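PDB 5Z0Q: aminotransferase, class I and II from Erwinia tasmaniensis, which belongs to the class I and II aminotransferase family of fold-type I proteins and holds pyridoxal-5'-phosphate in the pockets of its dimeric assembly. Local coordinates for residues A[28-33]-A[37-42]; A[182-187]-A[222-227]; A[309-312]-A[318-321]. All blocks are in the same frame, centred on the assembly; numbering follows the deposited sequence.

Contact 1 of 3, residues A[28-33]-A[37-42]; sequences KKYADR and PLWIAD
Lys29 lays its aliphatic chain across one face of the Trp39 indole, and Tyr30 approaches the same indole with the edge of its phenol ring. With CG anti to the backbone N (chi1 178°) and every later bond extended, the lysine passes over the six-membered ring. Its CB lies 3.5 Å from Trp39 CZ2, and its CD stands 3.7 Å from the centroid of that ring, a CH-pi contact. The ammonium follows: Lys29 NZ is 4.5 Å from the same centroid, close enough to the ring normal to count as cation-pi. Lysine suits this exposed place because its methylenes pack on the indole while the ammonium, still over the same ring, remains near solvent.

The segment 37-42 begins on strand 36-38, an outermost strand of the smaller mixed sheet, where it runs parallel to 349-353; Trp39 follows as the chain turns toward the pyridoxal-5'-phosphate pocket, its side chain about 11 Å from that ligand. Ala41, at the centre of an inverse gamma turn, touches Lys240 of the pocket.

Tyr30 and the five-membered ring of Trp39 form a T-shaped pair, with planes at 82° and centroids 5.8 Å apart. Tyr30 CE2 is 4.2 Å from Trp39 CD1. Lys29 CG sits over the centre of the Tyr30 ring. Ile40 CB lies over the indole face opposite the lysine, toward its margin. Tryptophan offers the lysine a broad face and a ring N-H that bonds to Lys26 O, while tyrosine buries an apolar ring yet bonds through its OH to Glu345 OE2. Pro37 CA lies at the indole edge, in its plane, and 4.4 Å from Tyr30 CD2.

Contact 2 of 3, residues A[182-187]-A[222-227]; sequences YRRKEL and ASLSDD
Leu224 reaches across to the first turn of helix 184-197 and meets Leu187 and Arg184 there. From CB, chi1 of -61° sets CG beside the backbone N and anti to the carbonyl carbon, which carries the forked end toward the helix. CB and CG are the stem; the contacts are made by the two methyls. CD1 rests against Leu187, 3.9 Å from Leu187 CB and 3.7 Å from Leu187 O, so it packs on both side chain and backbone. CD2 goes to the other neighbour: it lies over the centre of one face of the Arg184 guanidinium, 4.3 Å from Arg184 CZ. A flat guanidinium face accepts a methyl readily, because its N-H groups point outward in its own plane. Leucine fits here since its branches can serve a buried aliphatic residue and an exposed arginine at once.

Helix 184-197 is the connection between the parallel neighbours 166-172 and 200-204, a beta-alpha-beta crossover of the large mixed sheet, and residues 222-227 lie on the next link, leading to strand 232-236. Further along the helix, Leu224 also touches Glu188 and Leu191.

The start of this helix is secured at its N-cap, Arg183, whose backbone N donates to Glu186 OE2 over 3.0 Å. The bond is almost straight, at 178°, and uses the anti lone pair of the carboxylate oxygen; it is the half of a capping box supplied by the residue three places on. The same OE2 forms a salt bridge to Arg150.

Contact 3 of 3, residues A[309-312]-A[318-321]; sequences QHVN and SMVT
Two first torsions bring Val311 and Met319 together: each has a carbon anti to its own backbone N, CG1 in the valine (chi1 165°) and CG in the methionine (chi1 176°). The valine thereby presents CG1 to the root of the methionine, 3.7 Å from Met319 CB, and the two side chains cross at about a right angle. Val311 CG1 also lies 4.2 Å from Ser318 C. A beta-branched valine suits this buried spot, since it offers a broad, short surface to a backbone that passes close by. Beyond CB the methionine chain is extended and leads away from Val311, its unbranched length carrying it on to Leu307 and Ile330. On the solvent side the Asn312 side chain runs alongside the backbone of Ser318 and Met319, and Asn312 CA is 5.7 Å from Ser318 CA.

The contact closes the short connection from the C-terminal end of helix 290-313 to the short, weakly bonded strand 318-319, antiparallel to 329-331 at the margin of the smaller sheet. Ile330 on that neighbouring strand also touches Val311, which packs on Met381 of helix 371-385 as well.

Contacts 1, 2 and 3 follow one another in series along the chain. Contacts 1 and 3 belong to the same five-stranded sheet, at its two outermost strands, 36-38 and 318-319, with centres about 22 Å apart and nearest atoms about 10 Å apart. Contact 2 joins two connections between parallel strands of the eight-stranded sheet; its centre lies about 37 Å from that of contact 1, on the opposite side of the chain's centre, and about 29 Å from that of contact 3. The chain thus supplies an edge strand of the smaller sheet first, builds the larger one, and then returns, as in fold-type I proteins, where both terminal parts form the small domain.

Contact 1 of 3, residues A[28-33]-A[37-42]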
loop_
_atom_site.group_PDB
_atom_site.type_symbol
_atom_site.label_atom_id
_atom_site.label_comp_id
_atom_site.label_asym_id
_atom_site.label_seq_id
_atom_site.Cartn_x
_atom_site.Cartn_y
_atom_site.Cartn_z
ATOM N N LYS A 28 -18.781 -1.880 12.032
ATOM C CA LYS A 28 -19.282 -0.538 11.776
ATOM C C LYS A 28 -20.269 -0.453 10.620
ATOM O O LYS A 28 -20.926 0.584 10.473
ATOM C CB LYS A 28 -18.120 0.433 11.518
ATOM C CG LYS A 28 -17.577 1.069 12.788
ATOM C CD LYS A 28 -16.494 2.089 12.486
ATOM C CE LYS A 28 -16.187 2.936 13.710
ATOM N NZ LYS A 28 -15.041 3.859 13.477
ATOM N N LYS A 29 -20.397 -1.499 9.801
ATOM C CA LYS A 29 -21.416 -1.491 8.756
ATOM C C LYS A 29 -22.812 -1.444 9.363
ATOM O O LYS A 29 -23.660 -0.649 8.945
ATOM C CB LYS A 29 -21.258 -2.715 7.854
ATOM C CG LYS A 29 -22.311 -2.813 6.762
ATOM C CD LYS A 29 -22.053 -3.993 5.843
ATOM C CE LYS A 29 -23.086 -4.059 4.731
ATOM N NZ LYS A 29 -22.785 -5.151 3.763
ATOM N N TYR A 30 -23.066 -2.294 10.351
ATOM C CA TYR A 30 -24.301 -2.257 11.137
ATOM C C TYR A 30 -24.058 -1.585 12.483
ATOM O O TYR A 30 -24.355 -2.142 13.540
ATOM C CB TYR A 30 -24.848 -3.669 11.316
ATOM C CG TYR A 30 -24.933 -4.466 10.031
ATOM C CD1 TYR A 30 -25.959 -4.249 9.121
ATOM C CD2 TYR A 30 -23.990 -5.442 9.732
ATOM C CE1 TYR A 30 -26.042 -4.976 7.949
ATOM C CE2 TYR A 30 -24.065 -6.174 8.563
ATOM C CZ TYR A 30 -25.093 -5.938 7.675
ATOM O OH TYR A 30 -25.173 -6.665 6.509
ATOM N N ALA A 31 -23.515 -0.365 12.438
ATOM C CA ALA A 31 -22.997 0.289 13.638
ATOM C C ALA A 31 -24.074 0.443 14.706
ATOM O O ALA A 31 -23.953 -0.094 15.813
ATOM C CB ALA A 31 -22.403 1.650 13.274
ATOM N N ASP A 32 -25.135 1.184 14.393
ATOM C CA ASP A 32 -26.184 1.493 15.357
ATOM C C ASP A 32 -27.455 0.690 15.096
ATOM O O ASP A 32 -28.564 1.165 15.359
ATOM C CB ASP A 32 -26.481 2.992 15.353
ATOM C CG ASP A 32 -25.252 3.828 15.661
ATOM O OD1 ASP A 32 -24.455 3.418 16.532
ATOM O OD2 ASP A 32 -25.076 4.890 15.027
ATOM N N ARG A 33 -27.308 -0.527 14.580
ATOM C CA ARG A 33 -28.430 -1.420 14.336
ATOM C C ARG A 33 -28.197 -2.748 15.043
ATOM O O ARG A 33 -27.056 -3.185 15.221
ATOM C CB ARG A 33 -28.641 -1.657 12.836
ATOM C CG ARG A 33 -29.231 -0.466 12.100
ATOM C CD ARG A 33 -29.512 -0.800 10.644
ATOM N NE ARG A 33 -28.287 -0.892 9.854
ATOM C CZ ARG A 33 -28.250 -1.270 8.581
ATOM N NH1 ARG A 33 -29.371 -1.597 7.951
ATOM N NH2 ARG A 33 -27.091 -1.324 7.937
ATOM N N PRO A 37 -22.635 -8.610 13.009
ATOM C CA PRO A 37 -21.736 -8.609 11.847
ATOM C C PRO A 37 -21.049 -9.950 11.646
ATOM O O PRO A 37 -20.209 -10.355 12.456
ATOM C CB PRO A 37 -20.718 -7.509 12.186
ATOM C CG PRO A 37 -21.301 -6.761 13.357
ATOM C CD PRO A 37 -22.132 -7.755 14.094
ATOM N N LEU A 38 -21.398 -10.648 10.569
ATOM C CA LEU A 38 -20.816 -11.949 10.251
ATOM C C LEU A 38 -20.500 -12.031 8.766
ATOM O O LEU A 38 -20.748 -13.051 8.115
ATOM C CB LEU A 38 -21.751 -13.086 10.663
ATOM C CG LEU A 38 -22.228 -13.107 12.116
ATOM C CD1 LEU A 38 -23.453 -13.990 12.255
ATOM C CD2 LEU A 38 -21.119 -13.579 13.042
ATOM N N TRP A 39 -19.939 -10.954 8.208
ATOM C CA TRP A 39 -19.788 -10.832 6.761
ATOM C C TRP A 39 -18.323 -10.796 6.340
ATOM O O TRP A 39 -17.826 -11.792 5.810
ATOM C CB TRP A 39 -20.559 -9.605 6.259
ATOM C CG TRP A 39 -20.148 -8.299 6.887
ATOM C CD1 TRP A 39 -20.301 -7.928 8.192
ATOM C CD2 TRP A 39 -19.526 -7.190 6.226
ATOM N NE1 TRP A 39 -19.804 -6.663 8.385
ATOM C CE2 TRP A 39 -19.324 -6.187 7.193
ATOM C CE3 TRP A 39 -19.116 -6.950 4.911
ATOM C CZ2 TRP A 39 -18.732 -4.964 6.888
ATOM C CZ3 TRP A 39 -18.530 -5.736 4.610
ATOM C CH2 TRP A 39 -18.343 -4.758 5.593
ATOM N N ILE A 40 -17.610 -9.689 6.560
ATOM C CA ILE A 40 -16.276 -9.530 5.993
ATOM C C ILE A 40 -15.324 -10.558 6.595
ATOM O O ILE A 40 -15.448 -10.955 7.763
ATOM C CB ILE A 40 -15.772 -8.088 6.199
ATOM C CG1 ILE A 40 -14.592 -7.789 5.272
ATOM C CG2 ILE A 40 -15.393 -7.840 7.649
ATOM C CD1 ILE A 40 -14.171 -6.332 5.275
ATOM N N ALA A 41 -14.366 -11.005 5.782
ATOM C CA ALA A 41 -13.551 -12.178 6.101
ATOM C C ALA A 41 -12.380 -11.787 7.004
ATOM O O ALA A 41 -11.219 -11.712 6.595
ATOM C CB ALA A 41 -13.073 -12.850 4.823
ATOM N N ASP A 42 -12.711 -11.539 8.269
ATOM C CA ASP A 42 -11.710 -11.378 9.311
ATOM C C ASP A 42 -12.305 -11.865 10.622
ATOM O O ASP A 42 -13.524 -11.840 10.813
ATOM C CB ASP A 42 -11.225 -9.923 9.431
ATOM C CG ASP A 42 -12.286 -8.987 9.984
ATOM O OD1 ASP A 42 -13.489 -9.270 9.811
ATOM O OD2 ASP A 42 -11.913 -7.957 10.585
#

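Contact 2 of 3, residues A[182-187]-A[222-227]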
loop_
_atom_site.group_PDB
_atom_site.type_symbol
_atom_site.label_atom_id
_atom_site.label_comp_id
_atom_site.label_asym_id
_atom_site.label_seq_id
_atom_site.Cartn_x
_atom_site.Cartn_y
_atom_site.Cartn_z
ATOM N N TYR A 182 -8.579 -28.370 -2.462
ATOM C CA TYR A 182 -8.438 -29.215 -3.639
ATOM C C TYR A 182 -7.400 -30.305 -3.406
ATOM O O TYR A 182 -6.316 -30.051 -2.872
ATOM C CB TYR A 182 -8.060 -28.375 -4.858
ATOM C CG TYR A 182 -9.174 -27.473 -5.336
ATOM C CD1 TYR A 182 -10.197 -27.967 -6.135
ATOM C CD2 TYR A 182 -9.208 -26.131 -4.984
ATOM C CE1 TYR A 182 -11.221 -27.150 -6.572
ATOM C CE2 TYR A 182 -10.228 -25.305 -5.418
ATOM C CZ TYR A 182 -11.231 -25.819 -6.211
ATOM O OH TYR A 182 -12.249 -25.001 -6.643
ATOM N N ARG A 183 -7.741 -31.527 -3.810
ATOM C CA ARG A 183 -6.855 -32.670 -3.659
ATOM C C ARG A 183 -5.793 -32.662 -4.758
ATOM O O ARG A 183 -5.802 -31.829 -5.668
ATOM C CB ARG A 183 -7.656 -33.970 -3.676
ATOM C CG ARG A 183 -8.663 -34.103 -2.544
ATOM C CD ARG A 183 -7.982 -34.162 -1.186
ATOM N NE ARG A 183 -8.935 -34.450 -0.118
ATOM C CZ ARG A 183 -9.624 -33.524 0.541
ATOM N NH1 ARG A 183 -9.465 -32.242 0.246
ATOM N NH2 ARG A 183 -10.473 -33.879 1.498
ATOM N N ARG A 184 -4.865 -33.619 -4.675
ATOM C CA ARG A 184 -3.758 -33.654 -5.624
ATOM C C ARG A 184 -4.232 -34.037 -7.022
ATOM O O ARG A 184 -3.738 -33.497 -8.018
ATOM C CB ARG A 184 -2.678 -34.618 -5.138
ATOM C CG ARG A 184 -1.359 -34.475 -5.874
ATOM C CD ARG A 184 -0.229 -35.192 -5.156
ATOM N NE ARG A 184 1.060 -34.884 -5.769
ATOM C CZ ARG A 184 1.851 -33.888 -5.385
ATOM N NH1 ARG A 184 1.490 -33.101 -4.380
ATOM N NH2 ARG A 184 3.004 -33.678 -6.004
ATOM N N LYS A 185 -5.187 -34.967 -7.115
ATOM C CA LYS A 185 -5.711 -35.354 -8.421
ATOM C C LYS A 185 -6.480 -34.214 -9.076
ATOM O O LYS A 185 -6.460 -34.079 -10.304
ATOM C CB LYS A 185 -6.606 -36.588 -8.286
ATOM C CG LYS A 185 -5.880 -37.842 -7.819
ATOM C CD LYS A 185 -5.105 -38.499 -8.952
ATOM C CE LYS A 185 -6.044 -39.106 -9.984
ATOM N NZ LYS A 185 -5.306 -39.881 -11.021
ATOM N N GLU A 186 -7.154 -33.386 -8.277
ATOM C CA GLU A 186 -7.910 -32.271 -8.833
ATOM C C GLU A 186 -6.989 -31.146 -9.285
ATOM O O GLU A 186 -7.263 -30.482 -10.291
ATOM C CB GLU A 186 -8.920 -31.759 -7.806
ATOM C CG GLU A 186 -9.672 -32.866 -7.083
ATOM C CD GLU A 186 -10.757 -32.337 -6.167
ATOM O OE1 GLU A 186 -11.942 -32.395 -6.555
ATOM O OE2 GLU A 186 -10.424 -31.859 -5.060
ATOM N N LEU A 187 -5.892 -30.919 -8.558
ATOM C CA LEU A 187 -4.931 -29.902 -8.974
ATOM C C LEU A 187 -4.208 -30.316 -10.249
ATOM O O LEU A 187 -3.964 -29.483 -11.130
ATOM C CB LEU A 187 -3.929 -29.633 -7.853
ATOM C CG LEU A 187 -4.469 -28.882 -6.633
ATOM C CD1 LEU A 187 -3.415 -28.795 -5.543
ATOM C CD2 LEU A 187 -4.946 -27.492 -7.031
ATOM N N ALA A 222 2.223 -24.577 -7.882
ATOM C CA ALA A 222 3.541 -24.584 -8.503
ATOM C C ALA A 222 4.441 -25.701 -7.992
ATOM O O ALA A 222 5.565 -25.836 -8.490
ATOM C CB ALA A 222 4.219 -23.229 -8.291
ATOM N N SER A 223 3.991 -26.495 -7.022
ATOM C CA SER A 223 4.778 -27.611 -6.514
ATOM C C SER A 223 4.459 -28.930 -7.205
ATOM O O SER A 223 5.133 -29.930 -6.933
ATOM C CB SER A 223 4.565 -27.763 -5.003
ATOM O OG SER A 223 3.207 -28.033 -4.700
ATOM N N LEU A 224 3.453 -28.957 -8.082
ATOM C CA LEU A 224 3.119 -30.186 -8.797
ATOM C C LEU A 224 4.267 -30.622 -9.697
ATOM O O LEU A 224 4.688 -31.784 -9.671
ATOM C CB LEU A 224 1.844 -29.984 -9.615
ATOM C CG LEU A 224 0.581 -29.637 -8.828
ATOM C CD1 LEU A 224 -0.568 -29.317 -9.772
ATOM C CD2 LEU A 224 0.212 -30.777 -7.894
ATOM N N SER A 225 4.785 -29.699 -10.502
ATOM C CA SER A 225 5.910 -29.970 -11.382
ATOM C C SER A 225 6.651 -28.663 -11.625
ATOM O O SER A 225 6.235 -27.595 -11.168
ATOM C CB SER A 225 5.445 -30.601 -12.698
ATOM O OG SER A 225 4.648 -29.696 -13.443
ATOM N N ASP A 226 7.762 -28.753 -12.354
ATOM C CA ASP A 226 8.499 -27.555 -12.727
ATOM C C ASP A 226 7.813 -26.779 -13.843
ATOM O O ASP A 226 8.058 -25.576 -13.983
ATOM C CB ASP A 226 9.924 -27.923 -13.142
ATOM C CG ASP A 226 10.717 -28.534 -12.005
ATOM O OD1 ASP A 226 10.625 -28.019 -10.869
ATOM O OD2 ASP A 226 11.425 -29.535 -12.243
ATOM N N ASP A 227 6.964 -27.439 -14.632
ATOM C CA ASP A 227 6.190 -26.725 -15.642
ATOM C C ASP A 227 5.148 -25.823 -14.994
ATOM O O ASP A 227 4.936 -24.689 -15.440
ATOM C CB ASP A 227 5.523 -27.716 -16.594
ATOM C CG ASP A 227 4.732 -27.030 -17.690
ATOM O OD1 ASP A 227 5.356 -26.553 -18.662
ATOM O OD2 ASP A 227 3.488 -26.963 -17.577
#

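Contact 3 of 3, residues A[309-312]-A[318-321]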
loop_
_atom_site.group_PDB
_atom_site.type_symbol
_atom_site.label_atom_id
_atom_site.label_comp_id
_atom_site.label_asym_id
_atom_site.label_seq_id
_atom_site.Cartn_x
_atom_site.Cartn_y
_atom_site.Cartn_z
ATOM N N GLN A 309 -23.901 -28.592 11.653
ATOM C CA GLN A 309 -25.004 -29.401 12.159
ATOM C C GLN A 309 -26.269 -28.572 12.353
ATOM O O GLN A 309 -27.380 -29.090 12.192
ATOM C CB GLN A 309 -24.598 -30.078 13.469
ATOM C CG GLN A 309 -25.696 -30.907 14.116
ATOM C CD GLN A 309 -25.185 -31.765 15.257
ATOM O OE1 GLN A 309 -25.921 -32.076 16.194
ATOM N NE2 GLN A 309 -23.918 -32.159 15.180
ATOM N N HIS A 310 -26.124 -27.287 12.679
ATOM C CA HIS A 310 -27.292 -26.446 12.917
ATOM C C HIS A 310 -27.986 -26.054 11.618
ATOM O O HIS A 310 -29.221 -26.020 11.556
ATOM C CB HIS A 310 -26.890 -25.194 13.695
ATOM C CG HIS A 310 -28.053 -24.388 14.180
ATOM N ND1 HIS A 310 -28.667 -24.626 15.390
ATOM C CD2 HIS A 310 -28.723 -23.358 13.612
ATOM C CE1 HIS A 310 -29.663 -23.772 15.550
ATOM N NE2 HIS A 310 -29.717 -22.992 14.485
ATOM N N VAL A 311 -27.212 -25.754 10.572
ATOM C CA VAL A 311 -27.802 -25.292 9.319
ATOM C C VAL A 311 -28.589 -26.410 8.648
ATOM O O VAL A 311 -29.669 -26.178 8.089
ATOM C CB VAL A 311 -26.710 -24.728 8.391
ATOM C CG1 VAL A 311 -27.233 -24.581 6.968
ATOM C CG2 VAL A 311 -26.219 -23.388 8.911
ATOM N N ASN A 312 -28.075 -27.640 8.700
ATOM C CA ASN A 312 -28.736 -28.743 8.014
ATOM C C ASN A 312 -30.041 -29.153 8.687
ATOM O O ASN A 312 -30.863 -29.822 8.052
ATOM C CB ASN A 312 -27.788 -29.940 7.917
ATOM C CG ASN A 312 -26.553 -29.635 7.088
ATOM O OD1 ASN A 312 -25.428 -29.917 7.500
ATOM N ND2 ASN A 312 -26.758 -29.047 5.913
ATOM N N SER A 318 -29.049 -25.296 3.065
ATOM C CA SER A 318 -28.080 -26.367 2.887
ATOM C C SER A 318 -26.686 -25.767 2.956
ATOM O O SER A 318 -26.459 -24.655 2.470
ATOM C CB SER A 318 -28.275 -27.093 1.551
ATOM O OG SER A 318 -29.592 -27.605 1.431
ATOM N N MET A 319 -25.755 -26.497 3.565
ATOM C CA MET A 319 -24.394 -25.996 3.703
ATOM C C MET A 319 -23.405 -27.146 3.630
ATOM O O MET A 319 -23.573 -28.161 4.313
ATOM C CB MET A 319 -24.212 -25.238 5.021
ATOM C CG MET A 319 -22.784 -24.787 5.262
ATOM S SD MET A 319 -22.520 -24.105 6.905
ATOM C CE MET A 319 -20.784 -23.679 6.799
ATOM N N VAL A 320 -22.378 -26.977 2.807
ATOM C CA VAL A 320 -21.255 -27.904 2.776
ATOM C C VAL A 320 -20.301 -27.552 3.908
ATOM O O VAL A 320 -19.949 -26.382 4.098
ATOM C CB VAL A 320 -20.546 -27.849 1.413
ATOM C CG1 VAL A 320 -19.185 -28.520 1.488
ATOM C CG2 VAL A 320 -21.406 -28.502 0.349
ATOM N N THR A 321 -19.894 -28.558 4.672
ATOM C CA THR A 321 -18.907 -28.350 5.720
ATOM C C THR A 321 -17.597 -27.884 5.097
ATOM O O THR A 321 -16.986 -28.638 4.323
ATOM C CB THR A 321 -18.688 -29.630 6.521
ATOM O OG1 THR A 321 -19.910 -30.006 7.169
ATOM C CG2 THR A 321 -17.608 -29.420 7.570
#